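Local coordinates for transcriptional regulator (TetR/AcrR family) (Bacillus halodurans, PDB 5GP9), which probably represses genes of fatty acid degradation by binding their operator DNA as a TetR-family regulator that responds to a fatty-acyl effector, at residues I69-L83 / L129-F143. Numbering follows the deposited sequence.
Sequences IRSQMNEATDVEEKL and LLDELLMEGKEKGYF. With GOL (glycerol), chain D.
L133 is the knob of a knob-into-hole contact, set among M73, V79, K82 and L83, where helix 113-139 meets the end of helix 50-74 and the start of helix 79-95 in the all-helical ligand-binding domain of a TetR-family regulator. Its two methyls divide the work: CD1 lies 3.5 Å from K82 CB, a tight approach, while CD2 turns to the backbone of L83. The segment axes support a helical hairpin laid against a third helix, since 69-74 runs at 21° to 129-139 and 79-83 at 160°. One turn before L133, L129 CD1 meets M73 CE tip to tip at 3.2 Å, shorter than usual carbon contact, and its CD2 presses on I69, whose side chain is about 7 Å from bound palmitic acid.

Two salt bridges line one side of this apolar row. R70 NH1 donates to E132 OE1 at 3.1 Å and also to OE2, where the modelled separation is unusually short and its exact length doubtful, both on the syn side; the guanidinium and carboxylate planes are nevertheless 50° apart, with L129 CD1 over one guanidinium face. K82, extended beyond CG, crosses E136 at about a right angle and brings NZ to the syn lone pair of OE2 at 2.8 Å; its bond to OE1 is weak. A glycerol, probably from crystallisation, joins the two bridges by hydrogen-bonding to K82, E132 and E136.

At the start of helix 79-95, D78 is the N-cap, OD1 accepting from E80 N at 2.6 Å. This end abuts Y142, which the second subunit engages through backbone hydrogen bonds; L191 of that subunit packs on L83 and F143. The Y142 side chain slides past V79 in the opposite direction, bringing CD2 to 3.2 Å from V79 CG2 and OH beside E80 CB.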
ATOM      1  N   ILE A  69     -14.943 -14.078   7.062  1.00 34.52           N
ATOM      2  CA  ILE A  69     -15.678 -12.885   6.711  1.00 34.76           C
ATOM      3  C   ILE A  69     -16.959 -13.276   6.066  1.00 37.35           C
ATOM      4  O   ILE A  69     -18.064 -12.807   6.480  1.00 41.41           O
ATOM      5  CB  ILE A  69     -14.858 -11.896   5.844  1.00 36.46           C
ATOM      6  CG1 ILE A  69     -13.721 -11.371   6.672  1.00 33.26           C
ATOM      7  CG2 ILE A  69     -15.706 -10.694   5.371  1.00 36.44           C
ATOM      8  CD1 ILE A  69     -12.705 -10.535   5.882  1.00 37.38           C
ATOM      9  N   ARG A  70     -16.824 -14.155   5.086  1.00 34.78           N
ATOM     10  CA  ARG A  70     -17.922 -14.565   4.253  1.00 43.80           C
ATOM     11  C   ARG A  70     -19.096 -15.142   5.078  1.00 43.83           C
ATOM     12  O   ARG A  70     -20.258 -14.894   4.756  1.00 52.51           O
ATOM     13  CB  ARG A  70     -17.401 -15.574   3.246  1.00 47.06           C
ATOM     14  CG  ARG A  70     -18.304 -15.820   2.082  1.00 53.85           C
ATOM     15  CD  ARG A  70     -17.664 -16.884   1.194  1.00 56.17           C
ATOM     16  NE  ARG A  70     -16.529 -16.378   0.406  1.00 58.49           N
ATOM     17  CZ  ARG A  70     -16.677 -15.579  -0.653  1.00 57.90           C
ATOM     18  NH1 ARG A  70     -17.884 -15.157  -1.015  1.00 57.19           N
ATOM     19  NH2 ARG A  70     -15.619 -15.169  -1.337  1.00 58.92           N
ATOM     20  N   SER A  71     -18.797 -15.857   6.149  1.00 44.85           N
ATOM     21  CA  SER A  71     -19.848 -16.469   6.966  1.00 49.66           C
ATOM     22  C   SER A  71     -20.412 -15.496   8.005  1.00 47.47           C
ATOM     23  O   SER A  71     -21.598 -15.587   8.362  1.00 53.17           O
ATOM     24  CB  SER A  71     -19.389 -17.794   7.588  1.00 53.23           C
ATOM     25  OG  SER A  71     -18.568 -17.586   8.703  1.00 57.59           O
ATOM     26  N   GLN A  72     -19.604 -14.568   8.506  1.00 42.65           N
ATOM     27  CA  GLN A  72     -20.156 -13.558   9.404  1.00 48.60           C
ATOM     28  C   GLN A  72     -21.076 -12.626   8.678  1.00 46.47           C
ATOM     29  O   GLN A  72     -22.062 -12.190   9.251  1.00 46.76           O
ATOM     30  CB  GLN A  72     -19.085 -12.745  10.059  1.00 45.74           C
ATOM     31  CG  GLN A  72     -18.282 -13.527  11.009  1.00 52.10           C
ATOM     32  CD  GLN A  72     -17.375 -12.613  11.717  1.00 55.78           C
ATOM     33  OE1 GLN A  72     -17.606 -11.388  11.748  1.00 59.79           O
ATOM     34  NE2 GLN A  72     -16.336 -13.160  12.300  1.00 64.09           N
ATOM     35  N   MET A  73     -20.697 -12.311   7.429  1.00 46.15           N
ATOM     36  CA  MET A  73     -21.473 -11.483   6.521  1.00 45.07           C
ATOM     37  C   MET A  73     -22.773 -12.174   6.160  1.00 51.61           C
ATOM     38  O   MET A  73     -23.795 -11.525   6.081  1.00 52.90           O
ATOM     39  CB  MET A  73     -20.686 -11.242   5.220  1.00 46.05           C
ATOM     40  CG  MET A  73     -19.646 -10.159   5.353  1.00 45.39           C
ATOM     41  SD  MET A  73     -19.163  -9.361   3.787  1.00 47.75           S
ATOM     42  CE  MET A  73     -18.798 -10.706   2.773  1.00 45.19           C
ATOM     43  N   ASN A  74     -22.715 -13.485   5.928  1.00 58.76           N
ATOM     44  CA  ASN A  74     -23.901 -14.291   5.519  1.00 65.08           C
ATOM     45  C   ASN A  74     -24.991 -14.314   6.579  1.00 62.19           C
ATOM     46  O   ASN A  74     -26.170 -14.431   6.256  1.00 62.81           O
ATOM     47  CB  ASN A  74     -23.497 -15.727   5.117  1.00 60.75           C
ATOM     48  CG  ASN A  74     -22.821 -15.785   3.752  1.00 68.44           C
ATOM     49  OD1 ASN A  74     -22.502 -14.756   3.143  1.00 69.39           O
ATOM     50  ND2 ASN A  74     -22.578 -16.989   3.275  1.00 71.59           N
ATOM     51  N   GLU A  75     -24.583 -14.164   7.831  1.00 57.16           N
ATOM     52  CA  GLU A  75     -25.524 -14.003   8.907  1.00 62.86           C
ATOM     53  C   GLU A  75     -26.159 -12.610   8.999  1.00 59.42           C
ATOM     54  O   GLU A  75     -27.165 -12.460   9.682  1.00 59.41           O
ATOM     55  CB  GLU A  75     -24.885 -14.447  10.228  1.00 66.89           C
ATOM     56  CG  GLU A  75     -24.806 -15.975  10.330  1.00 73.98           C
ATOM     57  CD  GLU A  75     -23.738 -16.483  11.284  1.00 84.10           C
ATOM     58  OE1 GLU A  75     -23.356 -15.733  12.220  1.00 81.23           O
ATOM     59  OE2 GLU A  75     -23.285 -17.645  11.092  1.00 89.36           O
ATOM     60  N   ALA A  76     -25.624 -11.591   8.320  1.00 51.64           N
ATOM     61  CA  ALA A  76     -26.214 -10.236   8.404  1.00 48.40           C
ATOM     62  C   ALA A  76     -27.370 -10.054   7.400  1.00 52.37           C
ATOM     63  O   ALA A  76     -27.556 -10.883   6.526  1.00 50.08           O
ATOM     64  CB  ALA A  76     -25.154  -9.185   8.139  1.00 47.52           C
ATOM     65  N   THR A  77     -28.087  -8.940   7.478  1.00 54.59           N
ATOM     66  CA  THR A  77     -28.987  -8.572   6.378  1.00 65.59           C
ATOM     67  C   THR A  77     -28.434  -7.394   5.616  1.00 70.48           C
ATOM     68  O   THR A  77     -28.124  -7.498   4.422  1.00 86.55           O
ATOM     69  CB  THR A  77     -30.415  -8.328   6.864  1.00 68.33           C
ATOM     70  OG1 THR A  77     -30.947  -9.589   7.278  1.00 76.11           O
ATOM     71  CG2 THR A  77     -31.309  -7.772   5.758  1.00 74.15           C
ATOM     72  N   ASP A  78     -28.271  -6.293   6.330  1.00 65.07           N
ATOM     73  CA  ASP A  78     -27.974  -5.020   5.736  1.00 64.21           C
ATOM     74  C   ASP A  78     -26.516  -5.004   5.199  1.00 64.52           C
ATOM     75  O   ASP A  78     -25.607  -5.494   5.861  1.00 59.80           O
ATOM     76  CB  ASP A  78     -28.262  -3.950   6.811  1.00 71.27           C
ATOM     77  CG  ASP A  78     -27.948  -2.554   6.356  1.00 80.86           C
ATOM     78  OD1 ASP A  78     -27.146  -2.416   5.414  1.00 79.77           O
ATOM     79  OD2 ASP A  78     -28.473  -1.589   6.953  1.00 88.83           O
ATOM     80  N   VAL A  79     -26.286  -4.454   4.011  1.00 52.62           N
ATOM     81  CA  VAL A  79     -24.916  -4.465   3.451  1.00 52.69           C
ATOM     82  C   VAL A  79     -23.984  -3.344   4.025  1.00 56.36           C
ATOM     83  O   VAL A  79     -22.730  -3.316   3.748  1.00 43.37           O
ATOM     84  CB  VAL A  79     -24.942  -4.408   1.903  1.00 59.14           C
ATOM     85  CG1 VAL A  79     -25.899  -5.423   1.310  1.00 56.42           C
ATOM     86  CG2 VAL A  79     -25.274  -3.016   1.417  1.00 63.61           C
ATOM     87  N   GLU A  80     -24.625  -2.362   4.694  1.00 50.51           N
ATOM     88  CA  GLU A  80     -23.993  -1.414   5.646  1.00 57.38           C
ATOM     89  C   GLU A  80     -23.337  -2.242   6.730  1.00 45.86           C
ATOM     90  O   GLU A  80     -22.163  -2.062   7.083  1.00 46.91           O
ATOM     91  CB  GLU A  80     -25.069  -0.491   6.282  1.00 67.72           C
ATOM     92  CG  GLU A  80     -24.701   0.372   7.499  1.00 77.08           C
ATOM     93  CD  GLU A  80     -25.038  -0.315   8.836  1.00 88.07           C
ATOM     94  OE1 GLU A  80     -26.249  -0.613   9.070  1.00 84.14           O
ATOM     95  OE2 GLU A  80     -24.091  -0.577   9.643  1.00 79.60           O
ATOM     96  N   GLU A  81     -24.112  -3.184   7.247  1.00 48.92           N
ATOM     97  CA  GLU A  81     -23.618  -4.054   8.285  1.00 41.03           C
ATOM     98  C   GLU A  81     -22.474  -4.884   7.741  1.00 35.91           C
ATOM     99  O   GLU A  81     -21.490  -5.059   8.433  1.00 33.39           O
ATOM    100  CB  GLU A  81     -24.746  -4.969   8.801  1.00 51.67           C
ATOM    101  CG  GLU A  81     -24.640  -5.448  10.235  1.00 58.04           C
ATOM    102  CD  GLU A  81     -25.793  -6.405  10.563  1.00 68.99           C
ATOM    103  OE1 GLU A  81     -25.527  -7.594  10.859  1.00 67.51           O
ATOM    104  OE2 GLU A  81     -26.970  -5.987  10.443  1.00 83.15           O
ATOM    105  N   LYS A  82     -22.639  -5.409   6.534  1.00 32.98           N
ATOM    106  CA  LYS A  82     -21.655  -6.311   5.925  1.00 37.15           C
ATOM    107  C   LYS A  82     -20.282  -5.624   5.708  1.00 35.17           C
ATOM    108  O   LYS A  82     -19.225  -6.252   5.903  1.00 32.79           O
ATOM    109  CB  LYS A  82     -22.191  -6.881   4.651  1.00 36.10           C
ATOM    110  CG  LYS A  82     -23.325  -7.851   4.915  1.00 38.39           C
ATOM    111  CD  LYS A  82     -23.610  -8.599   3.635  1.00 37.49           C
ATOM    112  CE  LYS A  82     -24.812  -9.533   3.806  1.00 44.23           C
ATOM    113  NZ  LYS A  82     -25.058 -10.244   2.527  1.00 43.78           N
ATOM    114  N   LEU A  83     -20.319  -4.371   5.251  1.00 30.38           N
ATOM    115  CA  LEU A  83     -19.069  -3.598   5.106  1.00 30.82           C
ATOM    116  C   LEU A  83     -18.471  -3.408   6.524  1.00 28.37           C
ATOM    117  O   LEU A  83     -17.238  -3.512   6.702  1.00 29.71           O
ATOM    118  CB  LEU A  83     -19.276  -2.236   4.392  1.00 32.87           C
ATOM    119  CG  LEU A  83     -17.998  -1.368   4.152  1.00 28.39           C
ATOM    120  CD1 LEU A  83     -17.000  -2.143   3.317  1.00 30.91           C
ATOM    121  CD2 LEU A  83     -18.351  -0.085   3.420  1.00 32.13           C
ATOM    122  N   LEU A 129     -14.098 -11.169  -2.685  1.00 29.06           N
ATOM    123  CA  LEU A 129     -15.081 -10.965  -1.651  1.00 29.48           C
ATOM    124  C   LEU A 129     -15.536  -9.521  -1.565  1.00 28.54           C
ATOM    125  O   LEU A 129     -16.701  -9.233  -1.468  1.00 28.95           O
ATOM    126  CB  LEU A 129     -14.534 -11.416  -0.271  1.00 32.46           C
ATOM    127  CG  LEU A 129     -15.524 -11.178   0.851  1.00 34.43           C
ATOM    128  CD1 LEU A 129     -16.794 -11.996   0.598  1.00 38.86           C
ATOM    129  CD2 LEU A 129     -14.864 -11.527   2.171  1.00 37.25           C
ATOM    130  N   LEU A 130     -14.586  -8.600  -1.570  1.00 29.06           N
ATOM    131  CA  LEU A 130     -14.908  -7.182  -1.657  1.00 27.48           C
ATOM    132  C   LEU A 130     -15.849  -6.889  -2.876  1.00 26.27           C
ATOM    133  O   LEU A 130     -16.854  -6.226  -2.766  1.00 27.13           O
ATOM    134  CB  LEU A 130     -13.637  -6.325  -1.765  1.00 27.05           C
ATOM    135  CG  LEU A 130     -12.950  -5.863  -0.470  1.00 34.16           C
ATOM    136  CD1 LEU A 130     -11.692  -5.067  -0.756  1.00 31.63           C
ATOM    137  CD2 LEU A 130     -13.828  -5.006   0.429  1.00 36.48           C
ATOM    138  N   ASP A 131     -15.495  -7.424  -4.030  1.00 28.40           N
ATOM    139  CA  ASP A 131     -16.306  -7.233  -5.260  1.00 32.51           C
ATOM    140  C   ASP A 131     -17.754  -7.760  -5.114  1.00 31.08           C
ATOM    141  O   ASP A 131     -18.729  -7.004  -5.442  1.00 30.69           O
ATOM    142  CB  ASP A 131     -15.643  -7.915  -6.457  1.00 30.38           C
ATOM    143  CG  ASP A 131     -14.365  -7.249  -6.901  1.00 32.24           C
ATOM    144  OD1 ASP A 131     -13.987  -6.129  -6.428  1.00 34.50           O
ATOM    145  OD2 ASP A 131     -13.713  -7.848  -7.743  1.00 31.90           O
ATOM    146  N   GLU A 132     -17.880  -8.928  -4.494  1.00 34.39           N
ATOM    147  CA  GLU A 132     -19.212  -9.462  -4.208  1.00 34.04           C
ATOM    148  C   GLU A 132     -20.036  -8.542  -3.342  1.00 33.07           C
ATOM    149  O   GLU A 132     -21.218  -8.326  -3.623  1.00 32.00           O
ATOM    150  CB  GLU A 132     -19.175 -10.835  -3.547  1.00 37.11           C
ATOM    151  CG  GLU A 132     -18.453 -11.946  -4.318  1.00 36.72           C
ATOM    152  CD  GLU A 132     -18.394 -13.246  -3.519  1.00 44.61           C
ATOM    153  OE1 GLU A 132     -17.701 -14.158  -3.985  1.00 43.16           O
ATOM    154  OE2 GLU A 132     -19.030 -13.371  -2.417  1.00 45.03           O
ATOM    155  N   LEU A 133     -19.441  -8.001  -2.277  1.00 29.32           N
ATOM    156  CA  LEU A 133     -20.111  -7.051  -1.430  1.00 30.91           C
ATOM    157  C   LEU A 133     -20.592  -5.782  -2.129  1.00 30.64           C
ATOM    158  O   LEU A 133     -21.707  -5.266  -1.881  1.00 33.93           O
ATOM    159  CB  LEU A 133     -19.211  -6.682  -0.267  1.00 31.07           C
ATOM    160  CG  LEU A 133     -19.855  -5.793   0.756  1.00 33.82           C
ATOM    161  CD1 LEU A 133     -21.084  -6.467   1.361  1.00 38.30           C
ATOM    162  CD2 LEU A 133     -18.841  -5.398   1.838  1.00 39.97           C
ATOM    163  N   LEU A 134     -19.723  -5.263  -2.977  1.00 26.72           N
ATOM    164  CA  LEU A 134     -20.024  -4.096  -3.707  1.00 27.33           C
ATOM    165  C   LEU A 134     -21.178  -4.329  -4.722  1.00 28.99           C
ATOM    166  O   LEU A 134     -22.009  -3.426  -4.922  1.00 30.53           O
ATOM    167  CB  LEU A 134     -18.779  -3.633  -4.445  1.00 26.50           C
ATOM    168  CG  LEU A 134     -17.764  -3.003  -3.474  1.00 24.89           C
ATOM    169  CD1 LEU A 134     -16.433  -2.928  -4.186  1.00 27.77           C
ATOM    170  CD2 LEU A 134     -18.157  -1.606  -3.095  1.00 26.87           C
ATOM    171  N   MET A 135     -21.078  -5.454  -5.416  1.00 31.10           N
ATOM    172  CA  MET A 135     -22.131  -5.892  -6.366  1.00 36.54           C
ATOM    173  C   MET A 135     -23.499  -6.002  -5.693  1.00 38.93           C
ATOM    174  O   MET A 135     -24.507  -5.533  -6.259  1.00 37.28           O
ATOM    175  CB  MET A 135     -21.778  -7.262  -6.963  1.00 38.75           C
ATOM    176  CG  MET A 135     -20.638  -7.311  -7.962  1.00 41.66           C
ATOM    177  SD  MET A 135     -20.610  -5.923  -9.100  1.00 49.95           S
ATOM    178  CE  MET A 135     -22.025  -6.376 -10.163  1.00 53.57           C
ATOM    179  N   GLU A 136     -23.516  -6.665  -4.522  1.00 41.18           N
ATOM    180  CA  GLU A 136     -24.709  -6.774  -3.647  1.00 36.01           C
ATOM    181  C   GLU A 136     -25.270  -5.438  -3.264  1.00 41.46           C
ATOM    182  O   GLU A 136     -26.495  -5.137  -3.432  1.00 39.19           O
ATOM    183  CB  GLU A 136     -24.378  -7.602  -2.405  1.00 39.49           C
ATOM    184  CG  GLU A 136     -25.581  -7.934  -1.582  1.00 40.07           C
ATOM    185  CD  GLU A 136     -25.303  -8.754  -0.338  1.00 43.98           C
ATOM    186  OE1 GLU A 136     -24.194  -9.339  -0.187  1.00 41.42           O
ATOM    187  OE2 GLU A 136     -26.264  -8.797   0.484  1.00 48.66           O
ATOM    188  N   GLY A 137     -24.396  -4.589  -2.742  1.00 33.96           N
ATOM    189  CA  GLY A 137     -24.826  -3.299  -2.309  1.00 34.75           C
ATOM    190  C   GLY A 137     -25.394  -2.452  -3.415  1.00 36.52           C
ATOM    191  O   GLY A 137     -26.313  -1.626  -3.180  1.00 43.98           O
ATOM    192  N   LYS A 138     -24.811  -2.562  -4.597  1.00 34.27           N
ATOM    193  CA  LYS A 138     -25.346  -1.826  -5.733  1.00 38.63           C
ATOM    194  C   LYS A 138     -26.749  -2.356  -6.065  1.00 41.03           C
ATOM    195  O   LYS A 138     -27.711  -1.558  -6.151  1.00 44.57           O
ATOM    196  CB  LYS A 138     -24.423  -1.913  -6.952  1.00 40.09           C
ATOM    197  CG  LYS A 138     -23.248  -0.926  -6.849  1.00 43.15           C
ATOM    198  CD  LYS A 138     -22.495  -0.749  -8.157  1.00 50.20           C
ATOM    199  CE  LYS A 138     -21.370  -1.716  -8.352  1.00 48.77           C
ATOM    200  NZ  LYS A 138     -20.845  -1.533  -9.739  1.00 52.15           N
ATOM    201  N   GLU A 139     -26.844  -3.666  -6.232  1.00 41.69           N
ATOM    202  CA  GLU A 139     -28.110  -4.325  -6.621  1.00 47.28           C
ATOM    203  C   GLU A 139     -29.290  -3.945  -5.660  1.00 53.17           C
ATOM    204  O   GLU A 139     -30.411  -3.733  -6.137  1.00 57.75           O
ATOM    205  CB  GLU A 139     -27.878  -5.864  -6.765  1.00 47.47           C
ATOM    206  CG  GLU A 139     -29.023  -6.709  -7.367  1.00 66.15           C
ATOM    207  CD  GLU A 139     -29.153  -6.628  -8.907  1.00 72.17           C
ATOM    208  OE1 GLU A 139     -28.144  -6.353  -9.602  1.00 69.89           O
ATOM    209  OE2 GLU A 139     -30.277  -6.867  -9.432  1.00 80.23           O
ATOM    210  N   LYS A 140     -29.036  -3.779  -4.358  1.00 43.01           N
ATOM    211  CA  LYS A 140     -30.060  -3.433  -3.362  1.00 45.58           C
ATOM    212  C   LYS A 140     -30.127  -1.961  -3.048  1.00 45.32           C
ATOM    213  O   LYS A 140     -30.747  -1.550  -2.074  1.00 46.75           O
ATOM    214  CB  LYS A 140     -29.814  -4.223  -2.058  1.00 45.49           C
ATOM    215  CG  LYS A 140     -29.589  -5.721  -2.285  1.00 40.42           C
ATOM    216  CD  LYS A 140     -29.532  -6.530  -0.985  1.00 46.26           C
ATOM    217  CE  LYS A 140     -29.311  -8.038  -1.143  1.00 46.99           C
ATOM    218  NZ  LYS A 140     -29.820  -8.555  -2.430  1.00 50.33           N
ATOM    219  N   GLY A 141     -29.438  -1.122  -3.821  1.00 42.17           N
ATOM    220  CA  GLY A 141     -29.648   0.303  -3.725  1.00 40.50           C
ATOM    221  C   GLY A 141     -28.912   1.012  -2.613  1.00 43.30           C
ATOM    222  O   GLY A 141     -29.062   2.205  -2.473  1.00 45.99           O
ATOM    223  N   TYR A 142     -28.051   0.299  -1.881  1.00 41.77           N
ATOM    224  CA  TYR A 142     -27.288   0.902  -0.804  1.00 38.38           C
ATOM    225  C   TYR A 142     -26.039   1.678  -1.312  1.00 32.60           C
ATOM    226  O   TYR A 142     -25.728   2.790  -0.800  1.00 38.77           O
ATOM    227  CB  TYR A 142     -26.840  -0.148   0.179  1.00 43.60           C
ATOM    228  CG  TYR A 142     -26.177   0.475   1.403  1.00 48.50           C
ATOM    229  CD1 TYR A 142     -26.870   1.387   2.215  1.00 49.66           C
ATOM    230  CD2 TYR A 142     -24.854   0.160   1.753  1.00 49.03           C
ATOM    231  CE1 TYR A 142     -26.284   1.941   3.354  1.00 52.04           C
ATOM    232  CE2 TYR A 142     -24.269   0.686   2.892  1.00 47.76           C
ATOM    233  CZ  TYR A 142     -24.967   1.596   3.682  1.00 52.69           C
ATOM    234  OH  TYR A 142     -24.379   2.121   4.813  1.00 52.36           O
ATOM    235  N   PHE A 143     -25.322   1.098  -2.263  1.00 31.77           N
ATOM    236  CA  PHE A 143     -24.262   1.833  -2.937  1.00 33.15           C
ATOM    237  C   PHE A 143     -24.695   2.439  -4.256  1.00 34.55           C
ATOM    238  O   PHE A 143     -25.472   1.848  -5.011  1.00 38.90           O
ATOM    239  CB  PHE A 143     -23.064   0.925  -3.241  1.00 33.01           C
ATOM    240  CG  PHE A 143     -22.478   0.246  -2.052  1.00 31.26           C
ATOM    241  CD1 PHE A 143     -22.279   0.927  -0.843  1.00 32.71           C
ATOM    242  CD2 PHE A 143     -22.099  -1.083  -2.150  1.00 32.51           C
ATOM    243  CE1 PHE A 143     -21.709   0.298   0.274  1.00 32.85           C
ATOM    244  CE2 PHE A 143     -21.566  -1.747  -1.042  1.00 33.52           C
ATOM    245  CZ  PHE A 143     -21.313  -1.054   0.144  1.00 32.21           C
TER
HETATM  246  C1  GOL D 202     -21.907 -11.510  -0.836  1.00 70.05           C
HETATM  247  O1  GOL D 202     -21.849 -10.061  -0.884  1.00 50.25           O
HETATM  248  C2  GOL D 202     -21.046 -12.022   0.319  1.00 63.26           C
HETATM  249  O2  GOL D 202     -20.693 -13.399   0.098  1.00 70.21           O
HETATM  250  C3  GOL D 202     -21.687 -11.841   1.706  1.00 61.80           C
HETATM  251  O3  GOL D 202     -23.105 -11.779   1.654  1.00 54.55           O